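Local coordinates for protein putative transcriptional regulator MarR (PDB 2RDP) that probably binds DNA through a winged-helix domain and regulates transcription, as a two-chain member of the MarR family, at residues R30-I34 with K116-D120; P43-L48 with L76-M80; N83-V89 with I100-G106. One frame throughout, in Å; residues are numbered along the deposited sequence.

Contact 1: R30-I34 with K116-D120; sequences RGREI and KRQRD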
ATOM      1  N   ARG A  30      -4.841  -6.063  -5.645  1.00 51.79           N
ATOM      2  CA  ARG A  30      -4.654  -6.236  -7.098  1.00 52.36           C
ATOM      3  C   ARG A  30      -3.217  -6.679  -7.421  1.00 51.90           C
ATOM      4  O   ARG A  30      -3.009  -7.577  -8.190  1.00 50.86           O
ATOM      5  CB  ARG A  30      -4.977  -4.952  -7.850  1.00 51.06           C
ATOM      6  CG  ARG A  30      -6.413  -4.705  -7.892  1.00 52.21           C
ATOM      7  CD  ARG A  30      -6.717  -3.282  -8.264  1.00 52.50           C
ATOM      8  NE  ARG A  30      -8.156  -3.137  -8.451  1.00 52.27           N
ATOM      9  CZ  ARG A  30      -8.809  -3.392  -9.580  1.00 54.34           C
ATOM     10  NH1 ARG A  30      -8.173  -3.830 -10.661  1.00 55.85           N
ATOM     11  NH2 ARG A  30     -10.115  -3.215  -9.627  1.00 53.69           N
ATOM     12  N   GLY A  31      -2.243  -6.036  -6.782  1.00 53.88           N
ATOM     13  CA  GLY A  31      -0.820  -6.376  -6.922  1.00 54.31           C
ATOM     14  C   GLY A  31      -0.541  -7.806  -6.553  1.00 55.26           C
ATOM     15  O   GLY A  31       0.170  -8.495  -7.286  1.00 56.64           O
ATOM     16  N   ARG A  32      -1.110  -8.253  -5.420  1.00 56.26           N
ATOM     17  CA  ARG A  32      -1.020  -9.653  -4.936  1.00 56.21           C
ATOM     18  C   ARG A  32      -1.573 -10.678  -5.926  1.00 55.91           C
ATOM     19  O   ARG A  32      -0.966 -11.729  -6.143  1.00 55.52           O
ATOM     20  CB  ARG A  32      -1.766  -9.882  -3.608  1.00 56.26           C
ATOM     21  CG  ARG A  32      -1.314  -9.100  -2.374  1.00 59.54           C
ATOM     22  CD  ARG A  32       0.146  -9.222  -2.190  1.00 66.25           C
ATOM     23  NE  ARG A  32       0.517  -9.377  -0.782  1.00 70.55           N
ATOM     24  CZ  ARG A  32       1.304  -8.544  -0.104  1.00 68.25           C
ATOM     25  NH1 ARG A  32       1.814  -7.449  -0.690  1.00 66.65           N
ATOM     26  NH2 ARG A  32       1.568  -8.823   1.164  1.00 66.23           N
ATOM     27  N   GLU A  33      -2.768 -10.401  -6.426  1.00 54.95           N
ATOM     28  CA  GLU A  33      -3.442 -11.245  -7.353  1.00 54.98           C
ATOM     29  C   GLU A  33      -2.611 -11.395  -8.619  1.00 54.34           C
ATOM     30  O   GLU A  33      -2.425 -12.501  -9.106  1.00 54.12           O
ATOM     31  CB  GLU A  33      -4.817 -10.657  -7.658  1.00 55.65           C
ATOM     32  CG  GLU A  33      -5.751 -10.887  -6.495  1.00 60.85           C
ATOM     33  CD  GLU A  33      -7.109 -10.206  -6.587  1.00 67.82           C
ATOM     34  OE1 GLU A  33      -7.361  -9.434  -7.554  1.00 71.95           O
ATOM     35  OE2 GLU A  33      -7.926 -10.435  -5.649  1.00 69.68           O
ATOM     36  N   ILE A  34      -2.089 -10.284  -9.126  1.00 53.42           N
ATOM     37  CA  ILE A  34      -1.248 -10.306 -10.316  1.00 52.99           C
ATOM     38  C   ILE A  34      -0.007 -11.169 -10.087  1.00 52.39           C
ATOM     39  O   ILE A  34       0.387 -11.910 -10.944  1.00 50.72           O
ATOM     40  CB  ILE A  34      -0.875  -8.837 -10.772  1.00 53.00           C
ATOM     41  CG1 ILE A  34      -2.064  -8.196 -11.488  1.00 50.56           C
ATOM     42  CG2 ILE A  34       0.392  -8.801 -11.626  1.00 52.14           C
ATOM     43  CD1 ILE A  34      -1.950  -6.671 -11.562  1.00 52.43           C
ATOM     44  N   LYS A 116       1.204  -5.998 -16.883  1.00 55.98           N
ATOM     45  CA  LYS A 116      -0.046  -6.537 -16.385  1.00 55.40           C
ATOM     46  C   LYS A 116      -0.729  -5.555 -15.417  1.00 54.14           C
ATOM     47  O   LYS A 116      -1.950  -5.426 -15.441  1.00 54.01           O
ATOM     48  CB  LYS A 116       0.239  -7.915 -15.759  1.00 55.96           C
ATOM     49  CG  LYS A 116      -0.957  -8.622 -15.152  1.00 59.82           C
ATOM     50  CD  LYS A 116      -1.905  -9.270 -16.172  1.00 63.33           C
ATOM     51  CE  LYS A 116      -3.387  -9.235 -15.686  1.00 65.02           C
ATOM     52  NZ  LYS A 116      -4.054  -7.870 -15.836  1.00 66.17           N
ATOM     53  N   ARG A 117       0.069  -4.842 -14.609  1.00 52.92           N
ATOM     54  CA  ARG A 117      -0.401  -3.776 -13.691  1.00 52.43           C
ATOM     55  C   ARG A 117      -0.976  -2.593 -14.465  1.00 51.88           C
ATOM     56  O   ARG A 117      -1.998  -2.003 -14.081  1.00 51.58           O
ATOM     57  CB  ARG A 117       0.723  -3.286 -12.767  1.00 52.12           C
ATOM     58  CG  ARG A 117       1.084  -4.257 -11.624  1.00 55.15           C
ATOM     59  CD  ARG A 117       2.226  -3.721 -10.725  1.00 52.75           C
ATOM     60  NE  ARG A 117       1.783  -2.511 -10.031  1.00 58.17           N
ATOM     61  CZ  ARG A 117       1.333  -2.460  -8.781  1.00 58.53           C
ATOM     62  NH1 ARG A 117       1.268  -3.559  -8.028  1.00 58.25           N
ATOM     63  NH2 ARG A 117       0.927  -1.300  -8.289  1.00 59.33           N
ATOM     64  N   GLN A 118      -0.317  -2.270 -15.571  1.00 51.51           N
ATOM     65  CA  GLN A 118      -0.775  -1.243 -16.495  1.00 51.86           C
ATOM     66  C   GLN A 118      -2.079  -1.604 -17.195  1.00 51.50           C
ATOM     67  O   GLN A 118      -2.963  -0.775 -17.283  1.00 51.49           O
ATOM     68  CB  GLN A 118       0.299  -0.975 -17.550  1.00 51.31           C
ATOM     69  CG  GLN A 118       1.450  -0.132 -17.054  1.00 52.68           C
ATOM     70  CD  GLN A 118       2.590  -0.179 -18.022  1.00 52.47           C
ATOM     71  OE1 GLN A 118       2.516  -0.868 -19.017  1.00 52.99           O
ATOM     72  NE2 GLN A 118       3.650   0.522 -17.729  1.00 53.10           N
ATOM     73  N   ARG A 119      -2.182  -2.827 -17.718  1.00 52.31           N
ATOM     74  CA  ARG A 119      -3.431  -3.324 -18.307  1.00 52.66           C
ATOM     75  C   ARG A 119      -4.564  -3.316 -17.290  1.00 52.90           C
ATOM     76  O   ARG A 119      -5.644  -2.855 -17.607  1.00 53.99           O
ATOM     77  CB  ARG A 119      -3.245  -4.715 -18.918  1.00 53.33           C
ATOM     78  CG  ARG A 119      -2.701  -4.640 -20.308  1.00 56.75           C
ATOM     79  CD  ARG A 119      -2.602  -5.991 -21.004  1.00 65.31           C
ATOM     80  NE  ARG A 119      -1.298  -6.578 -20.738  1.00 71.45           N
ATOM     81  CZ  ARG A 119      -1.105  -7.744 -20.124  1.00 74.43           C
ATOM     82  NH1 ARG A 119      -2.153  -8.488 -19.743  1.00 75.88           N
ATOM     83  NH2 ARG A 119       0.139  -8.168 -19.901  1.00 73.96           N
ATOM     84  N   ASP A 120      -4.299  -3.778 -16.066  1.00 52.71           N
ATOM     85  CA  ASP A 120      -5.280  -3.806 -14.986  1.00 53.33           C
ATOM     86  C   ASP A 120      -5.838  -2.410 -14.668  1.00 52.88           C
ATOM     87  O   ASP A 120      -7.056  -2.228 -14.543  1.00 52.50           O
ATOM     88  CB  ASP A 120      -4.651  -4.441 -13.734  1.00 54.24           C
ATOM     89  CG  ASP A 120      -5.652  -4.600 -12.562  1.00 56.79           C
ATOM     90  OD1 ASP A 120      -6.675  -5.310 -12.700  1.00 60.05           O
ATOM     91  OD2 ASP A 120      -5.398  -4.036 -11.475  1.00 59.34           O
TER
HETATM   92  O   HOH W   1       2.287  -6.480  -8.232  1.00 42.18           O

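Contact 2: P43-L48 with L76-M80; sequences PQFVAL and LVDRM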
ATOM      1  N   PRO A  43       7.969  -8.582  -1.892  1.00 56.06           N
ATOM      2  CA  PRO A  43       9.204  -7.787  -1.662  1.00 54.94           C
ATOM      3  C   PRO A  43      10.278  -7.958  -2.768  1.00 55.17           C
ATOM      4  O   PRO A  43      11.089  -7.031  -2.980  1.00 55.89           O
ATOM      5  CB  PRO A  43       9.713  -8.281  -0.309  1.00 54.77           C
ATOM      6  CG  PRO A  43       8.663  -9.178   0.224  1.00 55.86           C
ATOM      7  CD  PRO A  43       7.837  -9.673  -0.913  1.00 55.13           C
ATOM      8  N   GLN A  44      10.270  -9.095  -3.474  1.00 53.74           N
ATOM      9  CA  GLN A  44      11.126  -9.260  -4.627  1.00 54.14           C
ATOM     10  C   GLN A  44      10.665  -8.354  -5.776  1.00 54.67           C
ATOM     11  O   GLN A  44      11.490  -7.687  -6.407  1.00 54.64           O
ATOM     12  CB  GLN A  44      11.228 -10.724  -5.055  1.00 53.83           C
ATOM     13  CG  GLN A  44      11.894 -11.609  -4.015  1.00 54.75           C
ATOM     14  CD  GLN A  44      11.732 -13.108  -4.329  1.00 58.97           C
ATOM     15  OE1 GLN A  44      10.973 -13.497  -5.204  1.00 59.03           O
ATOM     16  NE2 GLN A  44      12.462 -13.940  -3.608  1.00 59.49           N
ATOM     17  N   PHE A  45       9.353  -8.290  -6.029  1.00 55.51           N
ATOM     18  CA  PHE A  45       8.819  -7.255  -6.921  1.00 55.62           C
ATOM     19  C   PHE A  45       9.368  -5.841  -6.589  1.00 55.65           C
ATOM     20  O   PHE A  45       9.978  -5.188  -7.450  1.00 55.87           O
ATOM     21  CB  PHE A  45       7.281  -7.286  -7.000  1.00 55.60           C
ATOM     22  CG  PHE A  45       6.712  -6.149  -7.796  1.00 55.70           C
ATOM     23  CD1 PHE A  45       6.725  -6.179  -9.184  1.00 55.15           C
ATOM     24  CD2 PHE A  45       6.226  -5.014  -7.151  1.00 58.30           C
ATOM     25  CE1 PHE A  45       6.251  -5.105  -9.929  1.00 53.98           C
ATOM     26  CE2 PHE A  45       5.715  -3.927  -7.897  1.00 58.65           C
ATOM     27  CZ  PHE A  45       5.732  -3.998  -9.300  1.00 54.90           C
ATOM     28  N   VAL A  46       9.204  -5.391  -5.344  1.00 55.76           N
ATOM     29  CA  VAL A  46       9.694  -4.064  -4.951  1.00 55.43           C
ATOM     30  C   VAL A  46      11.202  -3.906  -5.219  1.00 55.40           C
ATOM     31  O   VAL A  46      11.637  -2.909  -5.810  1.00 55.27           O
ATOM     32  CB  VAL A  46       9.360  -3.758  -3.478  1.00 55.97           C
ATOM     33  CG1 VAL A  46       9.936  -2.422  -3.042  1.00 55.91           C
ATOM     34  CG2 VAL A  46       7.813  -3.774  -3.255  1.00 57.73           C
ATOM     35  N   ALA A  47      11.994  -4.900  -4.781  1.00 54.47           N
ATOM     36  CA  ALA A  47      13.432  -4.875  -4.961  1.00 53.22           C
ATOM     37  C   ALA A  47      13.802  -4.752  -6.446  1.00 53.47           C
ATOM     38  O   ALA A  47      14.595  -3.874  -6.820  1.00 53.67           O
ATOM     39  CB  ALA A  47      14.069  -6.119  -4.332  1.00 52.16           C
ATOM     40  N   LEU A  48      13.232  -5.631  -7.274  1.00 54.26           N
ATOM     41  CA  LEU A  48      13.475  -5.669  -8.719  1.00 55.78           C
ATOM     42  C   LEU A  48      13.072  -4.388  -9.451  1.00 56.98           C
ATOM     43  O   LEU A  48      13.809  -3.893 -10.302  1.00 58.11           O
ATOM     44  CB  LEU A  48      12.784  -6.876  -9.348  1.00 55.58           C
ATOM     45  CG  LEU A  48      13.289  -8.282  -8.972  1.00 56.06           C
ATOM     46  CD1 LEU A  48      12.334  -9.341  -9.470  1.00 54.35           C
ATOM     47  CD2 LEU A  48      14.674  -8.529  -9.495  1.00 51.63           C
ATOM     48  N   LEU A  76      16.953 -11.069   1.370  1.00 55.00           N
ATOM     49  CA  LEU A  76      16.150 -10.925   0.156  1.00 54.05           C
ATOM     50  C   LEU A  76      17.021 -10.997  -1.108  1.00 53.48           C
ATOM     51  O   LEU A  76      16.730 -11.756  -2.040  1.00 52.91           O
ATOM     52  CB  LEU A  76      15.370  -9.615   0.229  1.00 53.83           C
ATOM     53  CG  LEU A  76      14.436  -9.245  -0.930  1.00 55.47           C
ATOM     54  CD1 LEU A  76      13.220 -10.130  -0.943  1.00 54.66           C
ATOM     55  CD2 LEU A  76      14.015  -7.813  -0.704  1.00 56.97           C
ATOM     56  N   VAL A  77      18.089 -10.201  -1.120  1.00 53.20           N
ATOM     57  CA  VAL A  77      19.055 -10.217  -2.192  1.00 52.40           C
ATOM     58  C   VAL A  77      19.635 -11.633  -2.348  1.00 53.70           C
ATOM     59  O   VAL A  77      19.645 -12.164  -3.446  1.00 53.47           O
ATOM     60  CB  VAL A  77      20.126  -9.132  -1.993  1.00 52.27           C
ATOM     61  CG1 VAL A  77      21.293  -9.283  -3.008  1.00 48.14           C
ATOM     62  CG2 VAL A  77      19.475  -7.761  -2.125  1.00 50.41           C
ATOM     63  N   ASP A  78      20.057 -12.253  -1.249  1.00 54.90           N
ATOM     64  CA  ASP A  78      20.508 -13.652  -1.264  1.00 56.47           C
ATOM     65  C   ASP A  78      19.521 -14.604  -1.970  1.00 57.29           C
ATOM     66  O   ASP A  78      19.967 -15.380  -2.809  1.00 56.63           O
ATOM     67  CB  ASP A  78      20.807 -14.172   0.155  1.00 56.36           C
ATOM     68  CG  ASP A  78      22.058 -13.533   0.794  1.00 58.09           C
ATOM     69  OD1 ASP A  78      22.792 -12.801   0.090  1.00 56.66           O
ATOM     70  OD2 ASP A  78      22.293 -13.766   2.026  1.00 58.71           O
ATOM     71  N   ARG A  79      18.213 -14.555  -1.633  1.00 58.39           N
ATOM     72  CA  ARG A  79      17.189 -15.400  -2.315  1.00 60.02           C
ATOM     73  C   ARG A  79      17.168 -15.121  -3.814  1.00 59.83           C
ATOM     74  O   ARG A  79      17.193 -16.054  -4.616  1.00 60.81           O
ATOM     75  CB  ARG A  79      15.752 -15.181  -1.776  1.00 60.97           C
ATOM     76  CG  ARG A  79      15.159 -16.268  -0.848  1.00 64.22           C
ATOM     77  CD  ARG A  79      14.335 -17.366  -1.563  1.00 68.72           C
ATOM     78  NE  ARG A  79      14.675 -18.709  -1.036  1.00 73.68           N
ATOM     79  CZ  ARG A  79      15.190 -19.741  -1.744  1.00 75.30           C
ATOM     80  NH1 ARG A  79      15.470 -20.894  -1.131  1.00 73.02           N
ATOM     81  NH2 ARG A  79      15.409 -19.647  -3.060  1.00 74.88           N
HETATM   82  N   MSE A  80      17.130 -13.842  -4.191  1.00 59.19           N
HETATM   83  CA  MSE A  80      17.028 -13.482  -5.596  1.00 58.85           C
HETATM   84  C   MSE A  80      18.254 -13.844  -6.383  1.00 58.32           C
HETATM   85  O   MSE A  80      18.157 -14.223  -7.539  1.00 58.41           O
HETATM   86  CB  MSE A  80      16.745 -12.011  -5.749  1.00 58.42           C
HETATM   87  CG  MSE A  80      15.407 -11.624  -5.184  1.00 61.86           C
HETATM   88 SE   MSE A  80      15.080  -9.717  -5.393  0.80 67.40          SE
HETATM   89  CE  MSE A  80      16.383  -8.953  -4.184  1.00 65.08           C
TER

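Contact 3: N83-V89 with I100-G106; sequences NGLVARV and IRLLEKG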
ATOM      1  N   ASN A  83      18.142 -17.576  -7.048  1.00 57.39           N
ATOM      2  CA  ASN A  83      17.183 -17.866  -8.133  1.00 57.23           C
ATOM      3  C   ASN A  83      17.510 -17.198  -9.464  1.00 56.71           C
ATOM      4  O   ASN A  83      16.659 -17.181 -10.358  1.00 57.33           O
ATOM      5  CB  ASN A  83      15.748 -17.433  -7.769  1.00 57.80           C
ATOM      6  CG  ASN A  83      15.259 -18.006  -6.436  1.00 60.11           C
ATOM      7  OD1 ASN A  83      15.808 -18.980  -5.919  1.00 61.96           O
ATOM      8  ND2 ASN A  83      14.208 -17.377  -5.863  1.00 61.43           N
ATOM      9  N   GLY A  84      18.701 -16.609  -9.580  1.00 55.57           N
ATOM     10  CA  GLY A  84      19.171 -16.011 -10.830  1.00 53.99           C
ATOM     11  C   GLY A  84      18.453 -14.763 -11.325  1.00 53.64           C
ATOM     12  O   GLY A  84      18.500 -14.449 -12.517  1.00 53.54           O
ATOM     13  N   LEU A  85      17.798 -14.036 -10.419  1.00 53.09           N
ATOM     14  CA  LEU A  85      17.121 -12.775 -10.758  1.00 52.48           C
ATOM     15  C   LEU A  85      18.063 -11.586 -10.721  1.00 51.95           C
ATOM     16  O   LEU A  85      17.839 -10.614 -11.412  1.00 51.86           O
ATOM     17  CB  LEU A  85      15.989 -12.490  -9.762  1.00 52.83           C
ATOM     18  CG  LEU A  85      14.919 -13.557  -9.579  1.00 53.57           C
ATOM     19  CD1 LEU A  85      14.056 -13.255  -8.341  1.00 53.73           C
ATOM     20  CD2 LEU A  85      14.096 -13.683 -10.862  1.00 53.02           C
ATOM     21  N   VAL A  86      19.104 -11.662  -9.890  1.00 51.67           N
ATOM     22  CA  VAL A  86      20.091 -10.577  -9.728  1.00 50.77           C
ATOM     23  C   VAL A  86      21.474 -11.188  -9.544  1.00 50.71           C
ATOM     24  O   VAL A  86      21.593 -12.350  -9.164  1.00 50.80           O
ATOM     25  CB  VAL A  86      19.778  -9.619  -8.471  1.00 50.86           C
ATOM     26  CG1 VAL A  86      18.323  -9.125  -8.475  1.00 50.69           C
ATOM     27  CG2 VAL A  86      20.102 -10.282  -7.148  1.00 49.38           C
ATOM     28  N   ALA A  87      22.510 -10.402  -9.808  1.00 50.52           N
ATOM     29  CA  ALA A  87      23.884 -10.791  -9.494  1.00 51.81           C
ATOM     30  C   ALA A  87      24.498  -9.710  -8.617  1.00 52.69           C
ATOM     31  O   ALA A  87      24.042  -8.565  -8.620  1.00 52.91           O
ATOM     32  CB  ALA A  87      24.711 -10.968 -10.775  1.00 50.64           C
ATOM     33  N   ARG A  88      25.506 -10.086  -7.845  1.00 54.13           N
ATOM     34  CA  ARG A  88      26.325  -9.124  -7.110  1.00 55.69           C
ATOM     35  C   ARG A  88      27.551  -8.751  -7.940  1.00 56.30           C
ATOM     36  O   ARG A  88      28.221  -9.619  -8.485  1.00 55.98           O
ATOM     37  CB  ARG A  88      26.762  -9.731  -5.783  1.00 56.03           C
ATOM     38  CG  ARG A  88      25.686  -9.730  -4.724  1.00 56.77           C
ATOM     39  CD  ARG A  88      26.220 -10.387  -3.483  1.00 58.19           C
ATOM     40  NE  ARG A  88      25.549  -9.902  -2.267  1.00 59.35           N
ATOM     41  CZ  ARG A  88      24.591 -10.556  -1.616  1.00 58.06           C
ATOM     42  NH1 ARG A  88      24.076 -10.034  -0.512  1.00 56.83           N
ATOM     43  NH2 ARG A  88      24.148 -11.729  -2.066  1.00 57.85           N
ATOM     44  N   VAL A  89      27.825  -7.460  -8.064  1.00 57.54           N
ATOM     45  CA  VAL A  89      28.895  -6.995  -8.941  1.00 58.84           C
ATOM     46  C   VAL A  89      29.724  -5.959  -8.224  1.00 60.11           C
ATOM     47  O   VAL A  89      29.219  -4.886  -7.893  1.00 59.99           O
ATOM     48  CB  VAL A  89      28.337  -6.349 -10.262  1.00 58.76           C
ATOM     49  CG1 VAL A  89      29.497  -5.864 -11.154  1.00 59.29           C
ATOM     50  CG2 VAL A  89      27.473  -7.327 -11.035  1.00 57.69           C
ATOM     51  N   ILE A 100      24.101  -4.668  -6.448  1.00 51.00           N
ATOM     52  CA  ILE A 100      23.159  -5.632  -6.952  1.00 51.12           C
ATOM     53  C   ILE A 100      22.791  -5.182  -8.351  1.00 52.34           C
ATOM     54  O   ILE A 100      22.468  -4.017  -8.574  1.00 53.14           O
ATOM     55  CB  ILE A 100      21.879  -5.717  -6.063  1.00 51.31           C
ATOM     56  CG1 ILE A 100      22.232  -5.821  -4.569  1.00 49.58           C
ATOM     57  CG2 ILE A 100      20.997  -6.875  -6.488  1.00 49.46           C
ATOM     58  CD1 ILE A 100      23.418  -6.763  -4.261  1.00 50.46           C
ATOM     59  N   ARG A 101      22.864  -6.109  -9.299  1.00 52.78           N
ATOM     60  CA  ARG A 101      22.508  -5.836 -10.677  1.00 52.89           C
ATOM     61  C   ARG A 101      21.394  -6.764 -11.134  1.00 53.16           C
ATOM     62  O   ARG A 101      21.497  -7.993 -11.007  1.00 53.10           O
ATOM     63  CB  ARG A 101      23.720  -6.036 -11.576  1.00 52.59           C
ATOM     64  CG  ARG A 101      23.385  -6.254 -13.032  1.00 53.81           C
ATOM     65  CD  ARG A 101      24.657  -6.390 -13.844  1.00 55.50           C
ATOM     66  NE  ARG A 101      25.500  -5.211 -13.657  1.00 55.87           N
ATOM     67  CZ  ARG A 101      26.739  -5.082 -14.124  1.00 56.62           C
ATOM     68  NH1 ARG A 101      27.302  -6.062 -14.836  1.00 55.67           N
ATOM     69  NH2 ARG A 101      27.417  -3.962 -13.881  1.00 56.09           N
ATOM     70  N   LEU A 102      20.355  -6.158 -11.694  1.00 52.91           N
ATOM     71  CA  LEU A 102      19.289  -6.863 -12.358  1.00 53.54           C
ATOM     72  C   LEU A 102      19.802  -7.725 -13.500  1.00 54.00           C
ATOM     73  O   LEU A 102      20.347  -7.208 -14.491  1.00 54.69           O
ATOM     74  CB  LEU A 102      18.290  -5.832 -12.905  1.00 53.64           C
ATOM     75  CG  LEU A 102      16.886  -6.311 -13.262  1.00 53.06           C
ATOM     76  CD1 LEU A 102      16.223  -7.005 -12.062  1.00 48.69           C
ATOM     77  CD2 LEU A 102      16.040  -5.139 -13.813  1.00 50.59           C
ATOM     78  N   LEU A 103      19.626  -9.039 -13.367  1.00 54.26           N
ATOM     79  CA  LEU A 103      19.851  -9.964 -14.484  1.00 54.48           C
ATOM     80  C   LEU A 103      18.658 -10.024 -15.466  1.00 55.15           C
ATOM     81  O   LEU A 103      17.531  -9.662 -15.122  1.00 55.08           O
ATOM     82  CB  LEU A 103      20.183 -11.361 -13.955  1.00 54.11           C
ATOM     83  CG  LEU A 103      21.492 -11.430 -13.173  1.00 53.87           C
ATOM     84  CD1 LEU A 103      21.802 -12.867 -12.803  1.00 52.46           C
ATOM     85  CD2 LEU A 103      22.611 -10.814 -13.994  1.00 53.62           C
ATOM     86  N   GLU A 104      18.909 -10.514 -16.677  1.00 56.44           N
ATOM     87  CA  GLU A 104      17.883 -10.585 -17.720  1.00 57.46           C
ATOM     88  C   GLU A 104      16.649 -11.350 -17.264  1.00 56.87           C
ATOM     89  O   GLU A 104      15.541 -10.969 -17.619  1.00 56.56           O
ATOM     90  CB  GLU A 104      18.434 -11.216 -19.005  1.00 58.08           C
ATOM     91  CG  GLU A 104      17.431 -11.269 -20.173  1.00 62.49           C
ATOM     92  CD  GLU A 104      18.000 -11.985 -21.388  1.00 69.69           C
ATOM     93  OE1 GLU A 104      19.180 -12.429 -21.345  1.00 73.46           O
ATOM     94  OE2 GLU A 104      17.279 -12.111 -22.404  1.00 73.44           O
ATOM     95  N   LYS A 105      16.849 -12.430 -16.507  1.00 56.58           N
ATOM     96  CA  LYS A 105      15.744 -13.231 -15.987  1.00 56.74           C
ATOM     97  C   LYS A 105      14.855 -12.408 -15.047  1.00 57.25           C
ATOM     98  O   LYS A 105      13.632 -12.464 -15.133  1.00 58.01           O
ATOM     99  CB  LYS A 105      16.263 -14.495 -15.286  1.00 56.39           C
ATOM    100  CG  LYS A 105      15.150 -15.279 -14.570  1.00 56.30           C
ATOM    101  CD  LYS A 105      15.757 -16.509 -13.783  1.00 54.67           C
ATOM    102  CE  LYS A 105      14.393 -17.264 -13.229  1.00 55.46           C
ATOM    103  NZ  LYS A 105      14.981 -18.485 -12.490  1.00 57.52           N
ATOM    104  N   GLY A 106      15.477 -11.624 -14.170  1.00 57.38           N
ATOM    105  CA  GLY A 106      14.746 -10.763 -13.259  1.00 56.72           C
ATOM    106  C   GLY A 106      14.003  -9.670 -13.988  1.00 57.10           C
ATOM    107  O   GLY A 106      12.819  -9.433 -13.725  1.00 56.11           O
TER

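Contact 1: R30-I34 with K116-D120
With CG anti to the backbone N (chi1 -176°), Asp120 holds its carboxylate toward Arg30. Arg30 meets it with CG anti to its own carbonyl carbon and the chain extended from CG to NE. The two side chains join in a salt bridge, with Arg30 NH1 2.9 Å from Asp120 OD2. Asp120 OD1 is equally near this nitrogen. OD2 is approached from the syn side and lies near the guanidinium plane, at the edge of the group. The two flat groups are still turned 39° apart, and NH1 sits 28° out of the carboxylate plane. Arg30 has other partners for its remaining nitrogens: NE bonds to Asn26 and NH2 to the backbone O of Met147 of the second subunit.

Next to this polar pair is Ile34, which is buried. Its CD1 reaches to 3.9 Å from Arg117 CG, the two side chains crossing at about a right angle. Its CG2 is 3.8 Å from Lys116 CG, so the lysine contributes its aliphatic part. Arg117 NH1 comes to 3.7 Å from Gly31 CA, where glycine has no side chain. One water accepts from Arg117 NH1 and donates to Gly31 O, at 3.1 Å from each of these two atoms. The NE of Arg117 makes a salt bridge with Glu17 of the second subunit.

Helices 10-35 and 104-124 therefore meet here through one apolar residue with polar groups around it. The contact is at the surface of the chain, beside the dimer partner. Arg30 pairs its charge with Asp120 across the helices and bonds to the second subunit through NH2, while Arg117 forms a salt bridge there. This is consistent with the helix packing and the dimer interface being coupled.

Contact 2: P43-L48 with L76-M80
Gln44 and selenomethionine Met80 slide past each other in opposite directions, and their methylene groups make the central apolar contact. Gln44 CG is 3.7 Å from Met80 CG. The same glutamine carbon lies 3.7 Å from Leu76 CD1, so it sits between the two residues of helix 70-82. Met80 then bends at chi3 (-68°), which carries its methyl CE to 3.7 Å from Ala47 CB. The selenium passes Leu48 more loosely, 4.3 Å from Leu48 CG. Leu76 spreads its two methyls over helix 42-54. CD1 also touches the ring of Pro43, 4.0 Å from Pro43 CB, while CD2 reaches Ala47 CB at the same 4.0 Å.

The Gln44 amide is a polar group set among these apolar side chains. Its NE2 packs against carbon, 4.0 Å from Arg79 CB, and its OE1 accepts a hydrogen bond from Thr41 N in its own part of the chain. That bond fixes one end of the amide while the methylenes do the packing. The end of Arg79 leads away from the contact. With an alanine here, Leu76 and Met80 would probably lose the methylene wedged between them, and Thr41 N would be left without its side-chain acceptor.

The two helix segments cross at 89°, close to a right angle, with their axes 10.7 Å apart. Both belong to the MarR family region. Met66 of helix 59-66 touches both Ala47 and Leu76. Val86 of strand 86-90 touches both Leu48 and Met80, so the base of the wing packs beside the crossing. Leu48 also meets Ile110 of helix 104-124, placing helix 42-54 between that helix and helix 70-82.

Contact 3: N83-V89 with I100-G106
Ala87 and Arg101 form the tight part of the contact as an antiparallel hydrogen-bonded pair. Arg101 N donates to Ala87 O at 2.8 Å, and Ala87 N donates back to Arg101 O at 2.9 Å. On the buried face, Val86 CG2 presses on Ile100 CG2 at 3.6 Å. Arg88 lies side by side with Ile100, its CG 3.8 Å from Ile100 CD1, and carries its guanidinium on to salt bridges with Asp78 and Glu81. Leu48 and Leu51 of helix 42-54 pack on this side of the hairpin.

The loop leading into the first strand is also held close. Leu85 O accepts from Leu103 N at 3.1 Å, the donor standing above the carbonyl plane. Gly106 CA lies 3.6 Å from Leu85 O, a close backbone approach.

The opposite face is looser and more exposed. Ala87 CB meets Leu103 CD2 at 3.8 Å. Val89 CG2 sits over one face of the Arg101 guanidinium, whose chain turns at chi3 (-57°); its NH2 goes on to a salt bridge with Asp56. Lys105, in the first turn of helix 104-124, reaches back with its chain extended, and its NZ donates at 3.0 Å to Asn83 O, just after helix 70-82.

Gly84, with positive phi, is the C-prime residue of a Schellman motif that ends helix 70-82. The chain then enters strand 86-90, returns along strand 98-102 and starts helix 104-124 with Leu103 at the N-cap. This two-stranded hairpin is the wing of the winged-helix fold of MarR proteins.

How the contacts relate
Contact 1 is a surface contact, while contacts 2 and 3 are partly buried and have centres about 10 Å apart. Contacts 1 and 3 both use helix 104-124, at separate places along it. Chemistry follows position. Beside the second subunit, contact 1 combines a salt bridge and a bridging water with one buried isoleucine. Within the winged-helix domain, contact 2 is almost wholly apolar and contact 3 adds backbone strand pairing. Contacts 2 and 3 are joined by a probable hydrogen bond from Leu85 N to Met80 O and by packing of Val77 on Ile100. Contact 1 reaches contact 2 where Arg117 packs on Phe45, between the dimer side and the DNA-binding fold.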